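Local coordinates for protein beta-mannosidase (Trichoderma harzianum, PDB 4CVU) that probably hydrolyses terminal beta-D-mannose residues from the non-reducing ends of beta-mannosides, as a fungal glycoside hydrolase of family 2, at residues Gly596-Pro601 and Leu624-Tyr629. Sequence-based numbering, arbitrary orientation.
Sequences GFISMP and LRNHHY. With NAG (2-acetamido-2-deoxy-beta-D-glucopyranose), chain L.
Ile598 reaches across to an Asx turn built on Asn626 and presses its CD1 methyl against Asn626 and His628. The contact joins the loop between strand 592-595 and helix 603-609 to the turn that follows helix 620-625 in this family 2 glycosidase, and all three touching side chains are buried. With CG1 held between the backbone N and the carbonyl carbon (chi1 68°), the long branch of Ile598 extends outward to set CD1 3.7 Å from Asn626 ND2. Ile598 CD1 also meets the His628 ring at its edge, near the ring plane, 3.9 Å from His628 CD2, while Ile598 CG2 lies 4.0 Å from the same carbon. A branched aliphatic residue suits the place, since both of its arms come close to CD2 of His628. Asparagine suits its own position because its amide works at both ends: Asn626 OD1 accepts from the backbone N of His628 at 2.8 Å, the donor tilted 34° from the carbonyl plane, and Asn626 ND2 is hydrogen-bonded to Gln645 OE1 on helix 638-655. A leucine in its place would probably leave the His628 N-H and Gln645 without their mate and the turn freer to change shape. A cis peptide links His628 to Tyr629, and His628 CE1 sits over one face of the Tyr629 ring, offset toward its rim, 3.3 Å above the plane. Tyr629 OH is hydrogen-bonded to Glu647. On the other side of the tyrosine plane from His628 CE1, the acetamido methyl C8 of an N-acetylglucosamine attached to the protein lies 3.7 Å from Tyr629 CD2.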
loop_
_atom_site.group_PDB
_atom_site.type_symbol
_atom_site.label_atom_id
_atom_site.label_comp_id
_atom_site.label_asym_id
_atom_site.label_seq_id
_atom_site.Cartn_x
_atom_site.Cartn_y
_atom_site.Cartn_z
ATOM N N GLY A 596 -0.871 -31.389 -2.248
ATOM C CA GLY A 596 -1.409 -30.127 -1.682
ATOM C C GLY A 596 -2.675 -29.549 -2.274
ATOM O O GLY A 596 -3.331 -30.165 -3.133
ATOM N N PHE A 597 -3.055 -28.395 -1.717
ATOM C CA PHE A 597 -4.242 -27.603 -2.054
ATOM C C PHE A 597 -3.795 -26.161 -1.712
ATOM O O PHE A 597 -3.059 -26.032 -0.754
ATOM C CB PHE A 597 -5.370 -27.978 -1.140
ATOM C CG PHE A 597 -6.742 -27.672 -1.680
ATOM C CD1 PHE A 597 -7.340 -26.479 -1.468
ATOM C CD2 PHE A 597 -7.428 -28.645 -2.429
ATOM C CE1 PHE A 597 -8.596 -26.199 -1.972
ATOM C CE2 PHE A 597 -8.666 -28.397 -2.913
ATOM C CZ PHE A 597 -9.276 -27.190 -2.700
ATOM N N ILE A 598 -4.185 -25.100 -2.441
ATOM C CA ILE A 598 -3.754 -23.699 -2.102
ATOM C C ILE A 598 -4.496 -23.034 -0.965
ATOM O O ILE A 598 -5.642 -23.448 -0.660
ATOM C CB ILE A 598 -3.774 -22.785 -3.331
ATOM C CG1 ILE A 598 -5.217 -22.562 -3.803
ATOM C CG2 ILE A 598 -2.934 -23.376 -4.455
ATOM C CD1 ILE A 598 -5.406 -21.404 -4.767
ATOM N N SER A 599 -3.966 -21.970 -0.316
ATOM C CA SER A 599 -4.803 -21.315 0.620
ATOM C C SER A 599 -4.283 -19.844 0.610
ATOM O O SER A 599 -3.163 -19.611 0.158
ATOM C CB SER A 599 -4.594 -21.945 2.001
ATOM O OG SER A 599 -3.267 -21.655 2.545
ATOM N N MET A 600 -5.129 -18.929 1.066
ATOM C CA MET A 600 -4.779 -17.507 1.138
ATOM C C MET A 600 -3.719 -17.302 2.155
ATOM O O MET A 600 -3.678 -17.997 3.161
ATOM C CB MET A 600 -5.992 -16.712 1.616
ATOM C CG MET A 600 -7.114 -16.400 0.688
ATOM S SD MET A 600 -6.593 -15.567 -0.758
ATOM C CE MET A 600 -8.090 -15.002 -1.499
ATOM N N PRO A 601 -2.878 -16.251 1.991
ATOM C CA PRO A 601 -2.053 -15.945 3.121
ATOM C C PRO A 601 -2.792 -15.049 4.136
ATOM O O PRO A 601 -3.882 -14.507 3.851
ATOM C CB PRO A 601 -0.917 -15.120 2.482
ATOM C CG PRO A 601 -1.543 -14.421 1.337
ATOM C CD PRO A 601 -2.514 -15.465 0.795
ATOM N N LEU A 624 -5.694 -11.532 -9.579
ATOM C CA LEU A 624 -4.593 -11.526 -10.569
ATOM C C LEU A 624 -3.278 -12.053 -9.996
ATOM O O LEU A 624 -2.389 -12.422 -10.742
ATOM C CB LEU A 624 -4.401 -10.144 -11.215
ATOM C CG LEU A 624 -5.471 -9.819 -12.287
ATOM C CD1 LEU A 624 -5.344 -8.408 -12.843
ATOM C CD2 LEU A 624 -5.412 -10.847 -13.414
ATOM N N ARG A 625 -3.164 -12.091 -8.673
ATOM C CA ARG A 625 -1.974 -12.642 -8.022
ATOM C C ARG A 625 -2.110 -14.129 -7.739
ATOM O O ARG A 625 -1.131 -14.792 -7.364
ATOM C CB ARG A 625 -1.670 -11.869 -6.765
ATOM C CG ARG A 625 -1.151 -10.467 -7.053
ATOM C CD ARG A 625 -1.134 -9.638 -5.795
ATOM N NE ARG A 625 -0.016 -10.041 -4.930
ATOM C CZ ARG A 625 1.189 -9.452 -4.916
ATOM N NH1 ARG A 625 1.483 -8.447 -5.724
ATOM N NH2 ARG A 625 2.145 -9.917 -4.127
ATOM N N ASN A 626 -3.279 -14.681 -7.959
ATOM C CA ASN A 626 -3.455 -16.133 -7.858
ATOM C C ASN A 626 -3.053 -16.723 -9.202
ATOM O O ASN A 626 -3.773 -16.511 -10.208
ATOM C CB ASN A 626 -4.895 -16.490 -7.561
ATOM C CG ASN A 626 -5.070 -17.969 -7.254
ATOM O OD1 ASN A 626 -4.177 -18.805 -7.522
ATOM N ND2 ASN A 626 -6.145 -18.278 -6.588
ATOM N N HIS A 627 -1.925 -17.445 -9.231
ATOM C CA HIS A 627 -1.492 -18.038 -10.468
ATOM C C HIS A 627 -1.900 -19.476 -10.581
ATOM O O HIS A 627 -1.413 -20.172 -11.457
ATOM C CB HIS A 627 -0.002 -17.844 -10.694
ATOM C CG HIS A 627 0.368 -16.419 -10.979
ATOM N ND1 HIS A 627 1.667 -15.993 -11.110
ATOM C CD2 HIS A 627 -0.405 -15.327 -11.185
ATOM C CE1 HIS A 627 1.689 -14.704 -11.392
ATOM N NE2 HIS A 627 0.445 -14.272 -11.430
ATOM N N HIS A 628 -2.778 -19.901 -9.697
ATOM C CA HIS A 628 -3.449 -21.205 -9.817
ATOM C C HIS A 628 -4.856 -20.890 -10.310
ATOM O O HIS A 628 -5.713 -20.575 -9.492
ATOM C CB HIS A 628 -3.515 -21.911 -8.450
ATOM C CG HIS A 628 -4.136 -23.283 -8.512
ATOM N ND1 HIS A 628 -3.681 -24.263 -9.370
ATOM C CD2 HIS A 628 -5.128 -23.851 -7.786
ATOM C CE1 HIS A 628 -4.394 -25.372 -9.194
ATOM N NE2 HIS A 628 -5.282 -25.146 -8.242
ATOM N N TYR A 629 -5.143 -20.954 -11.618
ATOM C CA TYR A 629 -4.328 -21.551 -12.656
ATOM C C TYR A 629 -3.623 -20.495 -13.497
ATOM O O TYR A 629 -4.133 -19.401 -13.661
ATOM C CB TYR A 629 -5.209 -22.386 -13.583
ATOM C CG TYR A 629 -5.729 -23.601 -12.906
ATOM C CD1 TYR A 629 -6.747 -23.508 -11.978
ATOM C CD2 TYR A 629 -5.165 -24.850 -13.154
ATOM C CE1 TYR A 629 -7.217 -24.630 -11.321
ATOM C CE2 TYR A 629 -5.628 -25.983 -12.508
ATOM C CZ TYR A 629 -6.650 -25.864 -11.586
ATOM O OH TYR A 629 -7.110 -26.964 -10.932
HETATM C C1 NAG L . -5.671 -20.641 -19.260
HETATM C C2 NAG L . -6.529 -21.866 -19.404
HETATM C C3 NAG L . -6.340 -22.450 -20.794
HETATM C C4 NAG L . -6.626 -21.350 -21.818
HETATM C C5 NAG L . -5.777 -20.110 -21.521
HETATM C C6 NAG L . -6.036 -18.955 -22.480
HETATM C C7 NAG L . -7.040 -23.550 -17.680
HETATM C C8 NAG L . -6.495 -24.470 -16.611
HETATM N N2 NAG L . -6.166 -22.800 -18.353
HETATM O O3 NAG L . -7.207 -23.578 -20.924
HETATM O O4 NAG L . -6.359 -21.780 -23.147
HETATM O O5 NAG L . -6.070 -19.666 -20.213
HETATM O O6 NAG L . -7.404 -18.634 -22.431
HETATM O O7 NAG L . -8.251 -23.525 -17.864
#